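Local coordinates for protein 6'''-hydroxyparomomycin C oxidase (Microbacterium trichothecenolyticum, PDB 7DVE) that uses FAD to oxidise the C3 hydroxyl of the sugar in C-glycosides such as isoorientin and mangiferin, passing the electrons to oxygen to form hydrogen peroxide, at residues A[289-294]-A[447-452]; A[301-306]-A[427-432]; A[381-386]-A[398-403]. All coordinates share one frame; numbering follows the deposited sequence.

Contact 1 (A[289-294]-A[447-452]); sequences DALGRY and GTVRMG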
ATOM      1  N   ASP A 289     -19.855   9.822 -10.181  1.00 71.54           N
ATOM      2  CA  ASP A 289     -20.509   8.521 -10.140  1.00 68.75           C
ATOM      3  C   ASP A 289     -19.568   7.377  -9.810  1.00 68.38           C
ATOM      4  O   ASP A 289     -19.990   6.409  -9.170  1.00 65.07           O
ATOM      5  CB  ASP A 289     -21.184   8.205 -11.464  1.00 71.60           C
ATOM      6  CG  ASP A 289     -22.237   7.136 -11.299  1.00 73.37           C
ATOM      7  OD1 ASP A 289     -23.290   7.461 -10.702  1.00 76.29           O
ATOM      8  OD2 ASP A 289     -22.004   5.978 -11.714  1.00 71.95           O
ATOM      9  N   ALA A 290     -18.304   7.444 -10.260  1.00 69.20           N
ATOM     10  CA  ALA A 290     -17.367   6.345 -10.017  1.00 65.83           C
ATOM     11  C   ALA A 290     -16.832   6.325  -8.599  1.00 59.62           C
ATOM     12  O   ALA A 290     -16.186   5.348  -8.227  1.00 58.77           O
ATOM     13  CB  ALA A 290     -16.188   6.398 -11.004  1.00 63.26           C
ATOM     14  N   LEU A 291     -17.076   7.372  -7.810  1.00 62.13           N
ATOM     15  CA  LEU A 291     -16.472   7.488  -6.485  1.00 62.46           C
ATOM     16  C   LEU A 291     -16.817   6.283  -5.611  1.00 61.64           C
ATOM     17  O   LEU A 291     -17.988   5.943  -5.433  1.00 62.96           O
ATOM     18  CB  LEU A 291     -16.950   8.777  -5.810  1.00 63.74           C
ATOM     19  CG  LEU A 291     -16.367   9.013  -4.418  1.00 64.24           C
ATOM     20  CD1 LEU A 291     -14.963   9.603  -4.528  1.00 61.84           C
ATOM     21  CD2 LEU A 291     -17.268   9.893  -3.579  1.00 62.22           C
ATOM     22  N   GLY A 292     -15.798   5.632  -5.070  1.00 60.63           N
ATOM     23  CA  GLY A 292     -15.990   4.455  -4.254  1.00 58.12           C
ATOM     24  C   GLY A 292     -16.298   3.184  -5.007  1.00 57.23           C
ATOM     25  O   GLY A 292     -16.131   2.105  -4.444  1.00 57.11           O
ATOM     26  N   ARG A 293     -16.723   3.272  -6.266  1.00 55.87           N
ATOM     27  CA  ARG A 293     -17.086   2.110  -7.058  1.00 58.69           C
ATOM     28  C   ARG A 293     -15.850   1.449  -7.675  1.00 60.55           C
ATOM     29  O   ARG A 293     -14.759   2.021  -7.705  1.00 61.38           O
ATOM     30  CB  ARG A 293     -18.068   2.522  -8.157  1.00 63.06           C
ATOM     31  CG  ARG A 293     -19.462   2.861  -7.666  1.00 60.53           C
ATOM     32  CD  ARG A 293     -20.403   3.167  -8.830  1.00 66.90           C
ATOM     33  NE  ARG A 293     -21.770   3.369  -8.369  1.00 65.36           N
ATOM     34  CZ  ARG A 293     -22.604   2.377  -8.092  1.00 67.02           C
ATOM     35  NH1 ARG A 293     -22.238   1.111  -8.217  1.00 65.25           N
ATOM     36  NH2 ARG A 293     -23.838   2.663  -7.683  1.00 69.38           N
ATOM     37  N   TYR A 294     -16.039   0.224  -8.184  1.00 61.54           N
ATOM     38  CA  TYR A 294     -15.005  -0.587  -8.841  1.00 61.93           C
ATOM     39  C   TYR A 294     -13.930  -1.017  -7.849  1.00 60.63           C
ATOM     40  O   TYR A 294     -12.821  -1.395  -8.241  1.00 58.93           O
ATOM     41  CB  TYR A 294     -14.406   0.131 -10.081  1.00 58.75           C
ATOM     42  CG  TYR A 294     -15.486   0.724 -10.981  1.00 62.92           C
ATOM     43  CD1 TYR A 294     -16.290  -0.088 -11.786  1.00 65.15           C
ATOM     44  CD2 TYR A 294     -15.756   2.087 -10.966  1.00 61.45           C
ATOM     45  CE1 TYR A 294     -17.327   0.454 -12.564  1.00 69.13           C
ATOM     46  CE2 TYR A 294     -16.776   2.627 -11.724  1.00 65.21           C
ATOM     47  CZ  TYR A 294     -17.565   1.813 -12.522  1.00 69.11           C
ATOM     48  OH  TYR A 294     -18.575   2.385 -13.273  1.00 73.19           O
ATOM     49  N   GLY A 447      -8.959   0.909  -7.088  1.00 58.45           N
ATOM     50  CA  GLY A 447     -10.043   1.163  -8.009  1.00 57.66           C
ATOM     51  C   GLY A 447     -11.082   2.168  -7.565  1.00 54.81           C
ATOM     52  O   GLY A 447     -11.851   2.619  -8.399  1.00 58.53           O
ATOM     53  N   THR A 448     -11.109   2.561  -6.291  1.00 55.85           N
ATOM     54  CA  THR A 448     -12.228   3.367  -5.807  1.00 59.40           C
ATOM     55  C   THR A 448     -12.179   4.802  -6.308  1.00 59.38           C
ATOM     56  O   THR A 448     -13.200   5.504  -6.240  1.00 56.38           O
ATOM     57  CB  THR A 448     -12.276   3.371  -4.279  1.00 56.79           C
ATOM     58  OG1 THR A 448     -10.994   3.744  -3.779  1.00 55.01           O
ATOM     59  CG2 THR A 448     -12.650   1.990  -3.741  1.00 55.78           C
ATOM     60  N   VAL A 449     -11.023   5.254  -6.794  1.00 57.79           N
ATOM     61  CA  VAL A 449     -10.884   6.586  -7.377  1.00 61.45           C
ATOM     62  C   VAL A 449     -10.038   6.475  -8.636  1.00 60.72           C
ATOM     63  O   VAL A 449      -9.057   7.203  -8.805  1.00 57.12           O
ATOM     64  CB  VAL A 449     -10.273   7.576  -6.369  1.00 59.99           C
ATOM     65  CG1 VAL A 449     -11.308   7.929  -5.302  1.00 59.97           C
ATOM     66  CG2 VAL A 449      -9.024   6.994  -5.726  1.00 56.37           C
ATOM     67  N   ARG A 450     -10.432   5.575  -9.530  1.00 62.47           N
ATOM     68  CA  ARG A 450      -9.561   5.125 -10.608  1.00 62.53           C
ATOM     69  C   ARG A 450      -9.351   6.206 -11.667  1.00 66.59           C
ATOM     70  O   ARG A 450     -10.240   7.018 -11.960  1.00 64.16           O
ATOM     71  CB  ARG A 450     -10.144   3.859 -11.255  1.00 60.55           C
ATOM     72  CG  ARG A 450     -11.592   3.985 -11.507  1.00 62.66           C
ATOM     73  CD  ARG A 450     -12.102   3.262 -12.747  1.00 64.55           C
ATOM     74  NE  ARG A 450     -12.173   1.807 -12.690  1.00 62.94           N
ATOM     75  CZ  ARG A 450     -13.001   1.091 -13.438  1.00 58.59           C
ATOM     76  NH1 ARG A 450     -13.869   1.672 -14.252  1.00 60.74           N
ATOM     77  NH2 ARG A 450     -12.932  -0.237 -13.398  1.00 58.41           N
ATOM     78  N   MET A 451      -8.160   6.189 -12.257  1.00 61.39           N
ATOM     79  CA  MET A 451      -7.843   7.097 -13.341  1.00 64.93           C
ATOM     80  C   MET A 451      -8.366   6.534 -14.657  1.00 65.88           C
ATOM     81  O   MET A 451      -8.443   5.315 -14.846  1.00 65.12           O
ATOM     82  CB  MET A 451      -6.328   7.333 -13.412  1.00 67.78           C
ATOM     83  CG  MET A 451      -5.526   6.179 -14.002  1.00 64.03           C
ATOM     84  SD  MET A 451      -3.854   6.673 -14.496  1.00 70.75           S
ATOM     85  CE  MET A 451      -3.493   7.985 -13.326  1.00 67.47           C
ATOM     86  N   GLY A 452      -8.756   7.437 -15.563  1.00 63.27           N
ATOM     87  CA  GLY A 452      -9.190   7.040 -16.882  1.00 64.23           C
ATOM     88  C   GLY A 452      -8.764   8.072 -17.905  1.00 73.71           C
ATOM     89  O   GLY A 452      -8.275   9.158 -17.564  1.00 70.80           O
TER
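A cation-pi stack between Y294 and R450 joins two irregular loops of this GMC oxidoreductase. One loop follows helix 276-283, and the other lies between strands 427-436 and 473-475. The guanidinium of R450 lies flat over one face of the Y294 ring, with the two planes only 8° apart. It sits off-centre, toward the root of the ring: R450 CZ is 3.5 Å from Y294 CG, while NH1 is the nitrogen above the ring centre. The R450 chain folds over to get there. CG stands between the backbone N and the carbonyl carbon (chi1 45°), and further bends follow at chi2 and chi3. NH1 of R450 also bonds to A458 O, which limits how far the group can turn. A290 CB meets the edge of the same tyrosine ring in its plane.

The backbones meet closely beside the stack. Residues A290 to R293 make a type II beta turn, closed by R293 N to A290 O at 2.9 Å. The turn presents G292 N to T448 O, a hydrogen bond of 2.9 Å. T448 CA-H in turn points at R293 O, with 3.4 Å between T448 CA and R293 O. A CB on G447 would run into Y294 O, so this close approach suits a residue without a side chain. T448 CG2 rests 3.6 Å from G292 O, and T448 OG1 bonds to A274 O. L291 and V449 lie side by side, with L291 CD1 4.1 Å from V449 CG1, and L291 continues onto P278, L281 and W282.

The side chain of V449 is about 9 Å from the bound FAD. The contact is loop-to-loop packing in the neighbourhood of the FAD site of the GMC fold.

Contact 2 (A[301-306]-A[427-432]); sequences IVFAVR and GDPLDD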
ATOM      1  N   ILE A 301      -4.136 -16.425  -0.904  1.00 49.26           N
ATOM      2  CA  ILE A 301      -4.023 -17.837  -0.549  1.00 48.31           C
ATOM      3  C   ILE A 301      -2.625 -18.031   0.020  1.00 48.35           C
ATOM      4  O   ILE A 301      -1.648 -17.582  -0.581  1.00 45.40           O
ATOM      5  CB  ILE A 301      -4.252 -18.764  -1.761  1.00 48.91           C
ATOM      6  CG1 ILE A 301      -5.661 -18.585  -2.351  1.00 52.09           C
ATOM      7  CG2 ILE A 301      -4.062 -20.230  -1.350  1.00 48.94           C
ATOM      8  CD1 ILE A 301      -5.770 -17.632  -3.537  1.00 52.28           C
ATOM      9  N   VAL A 302      -2.528 -18.677   1.178  1.00 46.81           N
ATOM     10  CA  VAL A 302      -1.261 -18.801   1.892  1.00 47.08           C
ATOM     11  C   VAL A 302      -0.966 -20.271   2.153  1.00 48.04           C
ATOM     12  O   VAL A 302      -1.858 -21.124   2.216  1.00 48.70           O
ATOM     13  CB  VAL A 302      -1.254 -18.025   3.231  1.00 49.33           C
ATOM     14  CG1 VAL A 302      -1.413 -16.522   2.996  1.00 48.39           C
ATOM     15  CG2 VAL A 302      -2.338 -18.575   4.177  1.00 45.99           C
ATOM     16  N   PHE A 303       0.307 -20.545   2.360  1.00 46.87           N
ATOM     17  CA  PHE A 303       0.796 -21.908   2.483  1.00 47.79           C
ATOM     18  C   PHE A 303       2.124 -21.816   3.219  1.00 45.81           C
ATOM     19  O   PHE A 303       2.798 -20.799   3.137  1.00 49.18           O
ATOM     20  CB  PHE A 303       0.977 -22.511   1.087  1.00 47.37           C
ATOM     21  CG  PHE A 303       0.929 -23.999   1.042  1.00 47.90           C
ATOM     22  CD1 PHE A 303       0.032 -24.705   1.817  1.00 49.57           C
ATOM     23  CD2 PHE A 303       1.776 -24.696   0.184  1.00 51.70           C
ATOM     24  CE1 PHE A 303      -0.046 -26.117   1.735  1.00 51.87           C
ATOM     25  CE2 PHE A 303       1.736 -26.091   0.106  1.00 53.49           C
ATOM     26  CZ  PHE A 303       0.810 -26.804   0.891  1.00 51.72           C
ATOM     27  N   ALA A 304       2.516 -22.865   3.910  1.00 43.52           N
ATOM     28  CA  ALA A 304       3.784 -22.861   4.623  1.00 49.23           C
ATOM     29  C   ALA A 304       4.481 -24.184   4.376  1.00 49.77           C
ATOM     30  O   ALA A 304       3.829 -25.234   4.387  1.00 50.22           O
ATOM     31  CB  ALA A 304       3.574 -22.652   6.138  1.00 52.21           C
ATOM     32  N   VAL A 305       5.802 -24.148   4.141  1.00 48.32           N
ATOM     33  CA  VAL A 305       6.547 -25.382   3.890  1.00 51.75           C
ATOM     34  C   VAL A 305       7.874 -25.383   4.646  1.00 51.79           C
ATOM     35  O   VAL A 305       8.480 -24.339   4.905  1.00 50.03           O
ATOM     36  CB  VAL A 305       6.791 -25.655   2.381  1.00 53.17           C
ATOM     37  CG1 VAL A 305       5.491 -25.558   1.586  1.00 49.48           C
ATOM     38  CG2 VAL A 305       7.836 -24.714   1.821  1.00 53.01           C
ATOM     39  N   ARG A 306       8.302 -26.581   5.032  1.00 51.74           N
ATOM     40  CA  ARG A 306       9.617 -26.812   5.600  1.00 53.80           C
ATOM     41  C   ARG A 306      10.587 -27.172   4.482  1.00 56.38           C
ATOM     42  O   ARG A 306      10.437 -28.215   3.833  1.00 58.07           O
ATOM     43  CB  ARG A 306       9.566 -27.927   6.640  1.00 54.61           C
ATOM     44  CG  ARG A 306      10.928 -28.272   7.216  1.00 57.54           C
ATOM     45  CD  ARG A 306      10.836 -29.471   8.159  1.00 63.05           C
ATOM     46  NE  ARG A 306      10.723 -28.973   9.524  1.00 67.65           N
ATOM     47  CZ  ARG A 306       9.581 -28.872  10.189  1.00 65.94           C
ATOM     48  NH1 ARG A 306       8.448 -29.354   9.693  1.00 64.48           N
ATOM     49  NH2 ARG A 306       9.573 -28.260  11.371  1.00 67.24           N
ATOM     50  N   GLY A 427       9.828 -27.778  -0.523  1.00 57.73           N
ATOM     51  CA  GLY A 427       9.946 -28.539   0.706  1.00 59.83           C
ATOM     52  C   GLY A 427       8.693 -29.325   1.022  1.00 60.45           C
ATOM     53  O   GLY A 427       7.851 -29.568   0.155  1.00 59.78           O
ATOM     54  N   ASP A 428       8.595 -29.740   2.283  1.00 57.90           N
ATOM     55  CA  ASP A 428       7.460 -30.511   2.736  1.00 59.64           C
ATOM     56  C   ASP A 428       6.432 -29.586   3.366  1.00 56.27           C
ATOM     57  O   ASP A 428       6.749 -28.871   4.326  1.00 55.82           O
ATOM     58  CB  ASP A 428       7.896 -31.591   3.717  1.00 61.49           C
ATOM     59  CG  ASP A 428       8.995 -32.476   3.138  1.00 66.32           C
ATOM     60  OD1 ASP A 428       8.702 -33.226   2.183  1.00 68.90           O
ATOM     61  OD2 ASP A 428      10.145 -32.429   3.636  1.00 69.46           O
ATOM     62  N   PRO A 429       5.217 -29.543   2.832  1.00 55.65           N
ATOM     63  CA  PRO A 429       4.212 -28.605   3.346  1.00 55.70           C
ATOM     64  C   PRO A 429       3.883 -28.881   4.808  1.00 55.30           C
ATOM     65  O   PRO A 429       3.904 -30.023   5.261  1.00 54.03           O
ATOM     66  CB  PRO A 429       3.002 -28.859   2.444  1.00 57.90           C
ATOM     67  CG  PRO A 429       3.593 -29.479   1.148  1.00 56.95           C
ATOM     68  CD  PRO A 429       4.799 -30.244   1.598  1.00 55.97           C
ATOM     69  N   LEU A 430       3.599 -27.814   5.555  1.00 53.08           N
ATOM     70  CA  LEU A 430       3.201 -27.970   6.946  1.00 56.03           C
ATOM     71  C   LEU A 430       1.771 -28.469   7.067  1.00 57.71           C
ATOM     72  O   LEU A 430       1.384 -28.935   8.137  1.00 56.95           O
ATOM     73  CB  LEU A 430       3.352 -26.647   7.699  1.00 55.44           C
ATOM     74  CG  LEU A 430       4.626 -26.449   8.526  1.00 57.71           C
ATOM     75  CD1 LEU A 430       5.879 -26.851   7.748  1.00 55.98           C
ATOM     76  CD2 LEU A 430       4.733 -25.020   9.036  1.00 55.02           C
ATOM     77  N   ASP A 431       1.024 -28.426   5.970  1.00 59.02           N
ATOM     78  CA  ASP A 431      -0.393 -28.710   5.863  1.00 56.54           C
ATOM     79  C   ASP A 431      -0.581 -29.191   4.438  1.00 56.66           C
ATOM     80  O   ASP A 431       0.132 -28.733   3.547  1.00 58.37           O
ATOM     81  CB  ASP A 431      -1.199 -27.437   6.149  1.00 59.14           C
ATOM     82  CG  ASP A 431      -2.638 -27.710   6.464  1.00 61.86           C
ATOM     83  OD1 ASP A 431      -3.214 -28.656   5.863  1.00 61.54           O
ATOM     84  OD2 ASP A 431      -3.187 -26.964   7.315  1.00 61.99           O
ATOM     85  N   ASP A 432      -1.492 -30.142   4.201  1.00 57.03           N
ATOM     86  CA  ASP A 432      -1.522 -30.576   2.806  1.00 54.80           C
ATOM     87  C   ASP A 432      -2.329 -29.633   1.922  1.00 55.70           C
ATOM     88  O   ASP A 432      -2.246 -29.736   0.692  1.00 56.85           O
ATOM     89  CB  ASP A 432      -2.015 -32.040   2.648  1.00 54.21           C
ATOM     90  CG  ASP A 432      -3.526 -32.215   2.879  1.00 57.83           C
ATOM     91  OD1 ASP A 432      -4.154 -31.289   3.451  1.00 59.68           O
ATOM     92  OD2 ASP A 432      -4.078 -33.301   2.532  1.00 53.83           O
TER
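F303 and P429 pack against each other where strand 301-306 pairs with strand 427-429, an antiparallel ladder in the large sheet of this GMC oxidoreductase. The two side chains cross obliquely, and F303 CZ touches P429 CB at 3.4 Å. With CG anti to the backbone N (chi1 -156°), the far end of the phenyl ring, CE1 and CZ, is brought to D431 O and P429 CB. F303 also rests on I419 and V420 of helix 406-424, so the ring lies between the strand and that helix.

V305 is on the same face as P429, its partner in a non-hydrogen-bonded pair. Its CG1 lies 3.7 Å from P429 CA, while the valine also touches V367 of the neighbouring strand 366-373.

R306 and D428 point to the other face. They are a hydrogen-bonded pair, joined by R306 N to D428 O at 2.9 Å and by D428 N to R306 O at 2.8 Å. Their side chains make no salt bridge. D428 OD1 makes a long, weak ion pair with R308 NH2.

L430 leans on this face just beyond the short strand. It crosses R306 at about a right angle, with L430 CD1 4.0 Å from R306 CB. The other branch, L430 CD2, meets A304 CB at 3.9 Å. The two methyls lie on the same face of strand 301-306, CD2 by A304 CB and CD1 over the backbone at R306. L430 also touches I366.

One more backbone bond fixes this leucine: L430 N donates to A304 O over 2.8 Å, almost straight at 178°.

Contact 3 (A[381-386]-A[398-403]); sequences DRVAFS and MQLHYT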
ATOM      1  N   ASP A 381     -19.197  -3.621  -6.664  1.00 60.07           N
ATOM      2  CA  ASP A 381     -18.159  -3.685  -5.646  1.00 59.42           C
ATOM      3  C   ASP A 381     -17.765  -2.258  -5.295  1.00 58.49           C
ATOM      4  O   ASP A 381     -17.105  -1.587  -6.094  1.00 61.39           O
ATOM      5  CB  ASP A 381     -16.949  -4.473  -6.150  1.00 59.01           C
ATOM      6  CG  ASP A 381     -17.251  -5.960  -6.390  1.00 60.16           C
ATOM      7  OD1 ASP A 381     -18.173  -6.514  -5.757  1.00 59.99           O
ATOM      8  OD2 ASP A 381     -16.543  -6.588  -7.215  1.00 61.71           O
ATOM      9  N   ARG A 382     -18.158  -1.777  -4.117  1.00 57.80           N
ATOM     10  CA  ARG A 382     -17.914  -0.374  -3.803  1.00 59.35           C
ATOM     11  C   ARG A 382     -17.883  -0.144  -2.301  1.00 58.32           C
ATOM     12  O   ARG A 382     -18.267  -1.003  -1.503  1.00 57.06           O
ATOM     13  CB  ARG A 382     -18.981   0.527  -4.415  1.00 58.04           C
ATOM     14  CG  ARG A 382     -20.383   0.179  -3.947  1.00 62.42           C
ATOM     15  CD  ARG A 382     -21.362   0.848  -4.839  1.00 61.63           C
ATOM     16  NE  ARG A 382     -22.636   1.037  -4.188  1.00 67.42           N
ATOM     17  CZ  ARG A 382     -23.233   2.210  -4.028  1.00 71.14           C
ATOM     18  NH1 ARG A 382     -22.631   3.342  -4.358  1.00 64.46           N
ATOM     19  NH2 ARG A 382     -24.477   2.242  -3.542  1.00 69.23           N
ATOM     20  N   VAL A 383     -17.425   1.053  -1.931  1.00 56.47           N
ATOM     21  CA  VAL A 383     -17.622   1.598  -0.595  1.00 58.62           C
ATOM     22  C   VAL A 383     -18.643   2.728  -0.689  1.00 59.74           C
ATOM     23  O   VAL A 383     -18.460   3.669  -1.466  1.00 62.95           O
ATOM     24  CB  VAL A 383     -16.304   2.080   0.034  1.00 55.60           C
ATOM     25  CG1 VAL A 383     -15.545   2.986  -0.910  1.00 58.16           C
ATOM     26  CG2 VAL A 383     -16.589   2.785   1.353  1.00 58.06           C
ATOM     27  N   ALA A 384     -19.716   2.628   0.093  1.00 59.22           N
ATOM     28  CA  ALA A 384     -20.784   3.611   0.188  1.00 62.39           C
ATOM     29  C   ALA A 384     -20.756   4.281   1.558  1.00 62.70           C
ATOM     30  O   ALA A 384     -20.181   3.756   2.515  1.00 63.34           O
ATOM     31  CB  ALA A 384     -22.154   2.953  -0.043  1.00 59.00           C
ATOM     32  N   PHE A 385     -21.404   5.439   1.660  1.00 65.85           N
ATOM     33  CA  PHE A 385     -21.297   6.256   2.861  1.00 67.54           C
ATOM     34  C   PHE A 385     -22.674   6.665   3.356  1.00 70.64           C
ATOM     35  O   PHE A 385     -23.618   6.786   2.578  1.00 70.74           O
ATOM     36  CB  PHE A 385     -20.428   7.495   2.604  1.00 66.88           C
ATOM     37  CG  PHE A 385     -19.054   7.153   2.158  1.00 66.37           C
ATOM     38  CD1 PHE A 385     -18.118   6.697   3.067  1.00 63.77           C
ATOM     39  CD2 PHE A 385     -18.704   7.231   0.815  1.00 65.34           C
ATOM     40  CE1 PHE A 385     -16.846   6.352   2.645  1.00 61.03           C
ATOM     41  CE2 PHE A 385     -17.443   6.887   0.399  1.00 61.00           C
ATOM     42  CZ  PHE A 385     -16.520   6.442   1.314  1.00 61.25           C
ATOM     43  N   SER A 386     -22.770   6.870   4.668  1.00 73.89           N
ATOM     44  CA  SER A 386     -24.026   7.153   5.345  1.00 74.83           C
ATOM     45  C   SER A 386     -24.187   8.650   5.562  1.00 78.66           C
ATOM     46  O   SER A 386     -23.223   9.341   5.910  1.00 74.29           O
ATOM     47  CB  SER A 386     -24.095   6.427   6.691  1.00 74.89           C
ATOM     48  OG  SER A 386     -25.349   6.674   7.326  1.00 78.27           O
ATOM     49  N   MET A 398     -18.860   3.954   6.627  1.00 62.26           N
ATOM     50  CA  MET A 398     -18.768   3.144   5.418  1.00 61.02           C
ATOM     51  C   MET A 398     -19.634   1.898   5.494  1.00 57.80           C
ATOM     52  O   MET A 398     -19.776   1.264   6.545  1.00 56.41           O
ATOM     53  CB  MET A 398     -17.324   2.704   5.114  1.00 56.45           C
ATOM     54  CG  MET A 398     -16.220   3.673   5.454  1.00 55.79           C
ATOM     55  SD  MET A 398     -14.595   2.908   5.224  1.00 55.59           S
ATOM     56  CE  MET A 398     -13.624   4.377   4.839  1.00 54.89           C
ATOM     57  N   GLN A 399     -20.194   1.555   4.342  1.00 56.26           N
ATOM     58  CA  GLN A 399     -20.817   0.269   4.088  1.00 57.26           C
ATOM     59  C   GLN A 399     -20.095  -0.308   2.883  1.00 56.98           C
ATOM     60  O   GLN A 399     -19.904   0.386   1.879  1.00 58.25           O
ATOM     61  CB  GLN A 399     -22.328   0.397   3.829  1.00 53.57           C
ATOM     62  CG  GLN A 399     -22.957  -0.895   3.358  1.00 56.55           C
ATOM     63  CD  GLN A 399     -22.925  -1.968   4.442  1.00 60.12           C
ATOM     64  OE1 GLN A 399     -23.222  -1.681   5.609  1.00 60.26           O
ATOM     65  NE2 GLN A 399     -22.560  -3.207   4.069  1.00 56.82           N
ATOM     66  N   LEU A 400     -19.632  -1.541   3.009  1.00 57.59           N
ATOM     67  CA  LEU A 400     -18.853  -2.198   1.972  1.00 56.89           C
ATOM     68  C   LEU A 400     -19.757  -3.168   1.224  1.00 58.41           C
ATOM     69  O   LEU A 400     -20.451  -3.985   1.845  1.00 56.94           O
ATOM     70  CB  LEU A 400     -17.649  -2.928   2.573  1.00 55.74           C
ATOM     71  CG  LEU A 400     -16.461  -2.094   3.098  1.00 56.16           C
ATOM     72  CD1 LEU A 400     -15.248  -2.984   3.394  1.00 45.79           C
ATOM     73  CD2 LEU A 400     -16.091  -0.967   2.146  1.00 52.41           C
ATOM     74  N   HIS A 401     -19.762  -3.064  -0.106  1.00 57.61           N
ATOM     75  CA  HIS A 401     -20.512  -3.965  -0.973  1.00 58.93           C
ATOM     76  C   HIS A 401     -19.505  -4.752  -1.804  1.00 57.82           C
ATOM     77  O   HIS A 401     -18.722  -4.161  -2.552  1.00 56.27           O
ATOM     78  CB  HIS A 401     -21.467  -3.197  -1.887  1.00 58.72           C
ATOM     79  CG  HIS A 401     -22.596  -2.514  -1.174  1.00 57.39           C
ATOM     80  ND1 HIS A 401     -23.802  -3.135  -0.931  1.00 59.48           N
ATOM     81  CD2 HIS A 401     -22.731  -1.245  -0.718  1.00 57.29           C
ATOM     82  CE1 HIS A 401     -24.619  -2.292  -0.324  1.00 58.40           C
ATOM     83  NE2 HIS A 401     -23.995  -1.138  -0.183  1.00 60.25           N
ATOM     84  N   TYR A 402     -19.547  -6.076  -1.702  1.00 56.73           N
ATOM     85  CA  TYR A 402     -18.493  -6.869  -2.314  1.00 55.54           C
ATOM     86  C   TYR A 402     -18.986  -8.283  -2.558  1.00 58.05           C
ATOM     87  O   TYR A 402     -19.428  -8.967  -1.628  1.00 57.60           O
ATOM     88  CB  TYR A 402     -17.266  -6.889  -1.433  1.00 53.76           C
ATOM     89  CG  TYR A 402     -15.983  -7.171  -2.165  1.00 56.13           C
ATOM     90  CD1 TYR A 402     -15.370  -6.189  -2.948  1.00 54.73           C
ATOM     91  CD2 TYR A 402     -15.372  -8.418  -2.070  1.00 55.20           C
ATOM     92  CE1 TYR A 402     -14.185  -6.449  -3.609  1.00 55.18           C
ATOM     93  CE2 TYR A 402     -14.201  -8.686  -2.734  1.00 56.34           C
ATOM     94  CZ  TYR A 402     -13.602  -7.701  -3.495  1.00 55.39           C
ATOM     95  OH  TYR A 402     -12.417  -7.980  -4.146  1.00 56.83           O
ATOM     96  N   THR A 403     -18.884  -8.721  -3.804  1.00 58.16           N
ATOM     97  CA  THR A 403     -19.335 -10.036  -4.216  1.00 59.19           C
ATOM     98  C   THR A 403     -18.244 -10.688  -5.057  1.00 61.01           C
ATOM     99  O   THR A 403     -17.586 -10.031  -5.867  1.00 55.88           O
ATOM    100  CB  THR A 403     -20.683  -9.955  -4.994  1.00 58.94           C
ATOM    101  OG1 THR A 403     -20.599  -9.005  -6.086  1.00 59.58           O
ATOM    102  CG2 THR A 403     -21.815  -9.541  -4.051  1.00 53.73           C
TER
HETATM  103  O   HOH W   1     -20.768  -6.464  -5.795  1.00 57.79           O
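D381 and T403 close one end of a two-stranded antiparallel sheet made by strands 382-386 and 396-401. D381 OD1 accepts the backbone N of T403 at 3.0 Å, on the syn side of the carboxylate and 29° out of its plane. The same oxygen takes a hydrogen from a water at 2.6 Å, and that water also bonds to T403 OG1. D381 OD2 forms a salt bridge with K375, whose NZ also bonds to T403 O. T403 OG1 has Q378 OE1 as a further partner. The D381 carboxylate is buried, and both its oxygens are matched.

The ladder satisfies the backbone of alternate residues. R382 pairs with H401 through two bonds, H401 N to R382 O (2.9 Å) and R382 N to H401 O. A384 and Q399 do likewise. The backbone of V383 bonds instead to G292, and that of L400 to G103. Q399 NE2 bends back to L400 O at 3.2 Å, from above the carbonyl plane.

R382 and H401 lie side by side on one face, their planes 21° apart. A384 CB sits over one face of the R382 guanidinium. H401 ND1 makes a weak bond to E109 OE2, and E109 OE1 takes Y402 N. The opposite face is apolar: V383 CB meets L400 CD2 at 3.7 Å, and F385 CE1 meets M398 CG at 3.9 Å. The Y402 ring crosses the D381 carboxylate, Y402 CD1 3.9 Å from D381 CG and the planes 33° apart. K375 makes a cation-pi contact with this ring. Y402 OH bonds to D297 N.

An alanine at D381 would lose the acceptor of T403 N and would probably leave K375 without its carboxylate mate in a buried place. The lysine and the several donors around D381 are likely to keep its carboxylate ionised.

Contacts 1 and 3 form one continuous patch, with centres 12 Å apart. The turn of contact 1 is tied to the strand of contact 3: G292 O lies 3.0 Å from V383 N, a probable hydrogen bond. T448 CG2 also packs on V383 CG1. Both contacts lie on the same side of the chain's centre and near the cofactor, the side chain of M398 in contact 3 being about 8 Å from FAD. The side chain of Y402 is about 9 Å from that of H444, the inferred proton acceptor. Contact 2 stands apart in the large antiparallel sheet, away from the annotated sites. Its centre is 37 Å from that of contact 1 and 34 Å from that of contact 3.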